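Local coordinates for periplasmic protein (Legionella pneumophila subsp. pneumophila, PDB 4FGQ), which is a calcium-dependent periplasmic protease, probably a cysteine protease of the bacterial transglutaminase-like family, at residues 92-97 with 102-107. Numbering follows the deposited sequence. Where two conformers were deposited one is given.
Sequences IKYFTL and VPSDQL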
loop_
_atom_site.group_PDB
_atom_site.type_symbol
_atom_site.label_atom_id
_atom_site.label_comp_id
_atom_site.label_asym_id
_atom_site.label_seq_id
_atom_site.Cartn_x
_atom_site.Cartn_y
_atom_site.Cartn_z
ATOM N N ILE A 92 -0.021 2.312 2.015
ATOM C CA ILE A 92 -0.542 1.975 3.335
ATOM C C ILE A 92 -0.807 0.472 3.471
ATOM O O ILE A 92 -0.600 -0.103 4.544
ATOM C CB ILE A 92 -1.750 2.859 3.773
ATOM C CG1 ILE A 92 -2.107 2.564 5.233
ATOM C CG2 ILE A 92 -2.951 2.644 2.864
ATOM C CD1 ILE A 92 -2.903 3.673 5.913
ATOM N N LYS A 93 -1.225 -0.177 2.386
ATOM C CA LYS A 93 -1.390 -1.628 2.420
ATOM C C LYS A 93 -0.061 -2.311 2.714
ATOM O O LYS A 93 -0.004 -3.259 3.505
ATOM C CB LYS A 93 -1.965 -2.144 1.102
ATOM C CG LYS A 93 -3.451 -1.832 0.914
ATOM C CD LYS A 93 -3.912 -2.275 -0.470
ATOM C CE LYS A 93 -5.306 -1.724 -0.800
ATOM N NZ LYS A 93 -5.715 -2.156 -2.179
ATOM N N TYR A 94 0.996 -1.832 2.062
ATOM C CA TYR A 94 2.337 -2.371 2.257
ATOM C C TYR A 94 2.761 -2.263 3.724
ATOM O O TYR A 94 3.105 -3.264 4.351
ATOM C CB TYR A 94 3.353 -1.664 1.347
ATOM C CG TYR A 94 4.794 -1.928 1.750
ATOM C CD1 TYR A 94 5.416 -3.133 1.441
ATOM C CD2 TYR A 94 5.514 -0.980 2.467
ATOM C CE1 TYR A 94 6.753 -3.375 1.828
ATOM C CE2 TYR A 94 6.819 -1.211 2.863
ATOM C CZ TYR A 94 7.433 -2.407 2.545
ATOM O OH TYR A 94 8.733 -2.612 2.948
ATOM N N PHE A 95 2.736 -1.057 4.279
ATOM C CA PHE A 95 3.209 -0.885 5.654
ATOM C C PHE A 95 2.358 -1.661 6.652
ATOM O O PHE A 95 2.866 -2.192 7.647
ATOM C CB PHE A 95 3.309 0.598 6.029
ATOM C CG PHE A 95 4.550 1.254 5.507
ATOM C CD1 PHE A 95 5.796 0.903 6.018
ATOM C CD2 PHE A 95 4.481 2.203 4.495
ATOM C CE1 PHE A 95 6.960 1.498 5.540
ATOM C CE2 PHE A 95 5.638 2.805 4.008
ATOM C CZ PHE A 95 6.881 2.452 4.529
ATOM N N THR A 96 1.069 -1.762 6.374
ATOM C CA THR A 96 0.173 -2.449 7.293
ATOM C C THR A 96 0.440 -3.952 7.263
ATOM O O THR A 96 0.470 -4.601 8.308
ATOM C CB THR A 96 -1.290 -2.156 6.953
ATOM O OG1 THR A 96 -1.511 -0.746 7.057
ATOM C CG2 THR A 96 -2.227 -2.863 7.926
ATOM N N LEU A 97 0.673 -4.497 6.068
ATOM C CA LEU A 97 0.999 -5.923 5.950
ATOM C C LEU A 97 2.318 -6.264 6.635
ATOM O O LEU A 97 2.430 -7.311 7.274
ATOM C CB LEU A 97 0.986 -6.373 4.485
ATOM C CG LEU A 97 -0.463 -6.586 4.006
ATOM C CD1 LEU A 97 -0.537 -6.524 2.483
ATOM C CD2 LEU A 97 -1.012 -7.942 4.520
ATOM N N VAL A 102 3.585 -10.088 7.595
ATOM C CA VAL A 102 4.028 -10.544 6.282
ATOM C C VAL A 102 5.450 -10.023 6.062
ATOM O O VAL A 102 5.687 -8.818 6.194
ATOM C CB VAL A 102 3.106 -10.028 5.164
ATOM C CG1 VAL A 102 3.611 -10.493 3.808
ATOM C CG2 VAL A 102 1.676 -10.503 5.401
ATOM N N PRO A 103 6.410 -10.914 5.743
ATOM C CA PRO A 103 7.798 -10.466 5.543
ATOM C C PRO A 103 7.885 -9.417 4.433
ATOM O O PRO A 103 7.280 -9.599 3.374
ATOM C CB PRO A 103 8.518 -11.748 5.130
ATOM C CG PRO A 103 7.719 -12.840 5.802
ATOM C CD PRO A 103 6.290 -12.379 5.632
ATOM N N SER A 104 8.610 -8.325 4.670
ATOM C CA SER A 104 8.680 -7.244 3.680
ATOM C C SER A 104 9.259 -7.713 2.355
ATOM O O SER A 104 8.911 -7.179 1.300
ATOM C CB SER A 104 9.471 -6.038 4.207
ATOM O OG SER A 104 9.726 -5.096 3.167
ATOM N N ASP A 105 10.130 -8.720 2.384
ATOM C CA ASP A 105 10.709 -9.162 1.113
ATOM C C ASP A 105 9.700 -9.838 0.175
ATOM O O ASP A 105 9.961 -9.980 -1.020
ATOM C CB ASP A 105 12.006 -9.987 1.275
ATOM C CG ASP A 105 11.809 -11.275 2.055
ATOM O OD1 ASP A 105 12.804 -12.012 2.213
ATOM O OD2 ASP A 105 10.685 -11.558 2.521
ATOM N N GLN A 106 8.535 -10.211 0.695
ATOM C CA GLN A 106 7.490 -10.773 -0.166
ATOM C C GLN A 106 6.562 -9.721 -0.740
ATOM O O GLN A 106 5.611 -10.053 -1.446
ATOM C CB GLN A 106 6.643 -11.781 0.611
ATOM C CG GLN A 106 7.438 -12.977 1.061
ATOM C CD GLN A 106 6.568 -14.034 1.715
ATOM O OE1 GLN A 106 6.724 -14.338 2.904
ATOM N NE2 GLN A 106 5.644 -14.602 0.941
ATOM N N LEU A 107 6.808 -8.462 -0.408
ATOM C CA LEU A 107 5.909 -7.393 -0.819
ATOM C C LEU A 107 6.646 -6.355 -1.633
ATOM O O LEU A 107 7.679 -5.840 -1.207
ATOM C CB LEU A 107 5.291 -6.722 0.410
ATOM C CG LEU A 107 4.389 -7.614 1.267
ATOM C CD1 LEU A 107 4.136 -6.958 2.605
ATOM C CD2 LEU A 107 3.071 -7.852 0.544
#
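Leu97 and Leu107 meet where the last turns of helix 86-100 face the start of strand 107-114, with Leu107 CD1 lying 3.7 Å from Leu97 CB. Leu107 also sets its CB in the plane of the Tyr94 ring, 3.7 Å from Tyr94 CD1, so the aromatic ring receives it at an edge rather than over a face. The long arm of Tyr94, with CG anti to the backbone N (chi1 165°), carries its hydroxyl out to the short 3-10 turn 104-106, where Tyr94 OH lies 2.7 Å from Ser104 OG in a hydrogen bond. Ser104 was modelled in two conformers; the bond holds for the one described and is doubtful for the other.

At the helix end, Val102 N donates to Leu97 O over 3.0 Å (N-H...O angle 141°). Beside that bond the two side chains run the same way, and Leu97 CD2 touches Val102 CG2 at 3.8 Å. A 6→1 backbone bond flanked by an apolar contact between the same two residues is consistent with a Schellman motif at the helix C-terminus.

Further out, Leu97 also rests on Val50 of helix 43-55 and Leu124 of strand 119-126, placing the contact between helical layer and sheet. Tyr94 CD2 sits 3.8 Å above the centre of the Phe95 ring. Ser104 OG also bonds Glu162 OE2. The buried hydroxyl of Tyr94 is met by Ala161 N and, in the conformer described, by Ser104 OG, which would link the helix-to-strand connection to residues 160-162, while leucine and valine contacts pack the turn against the helix.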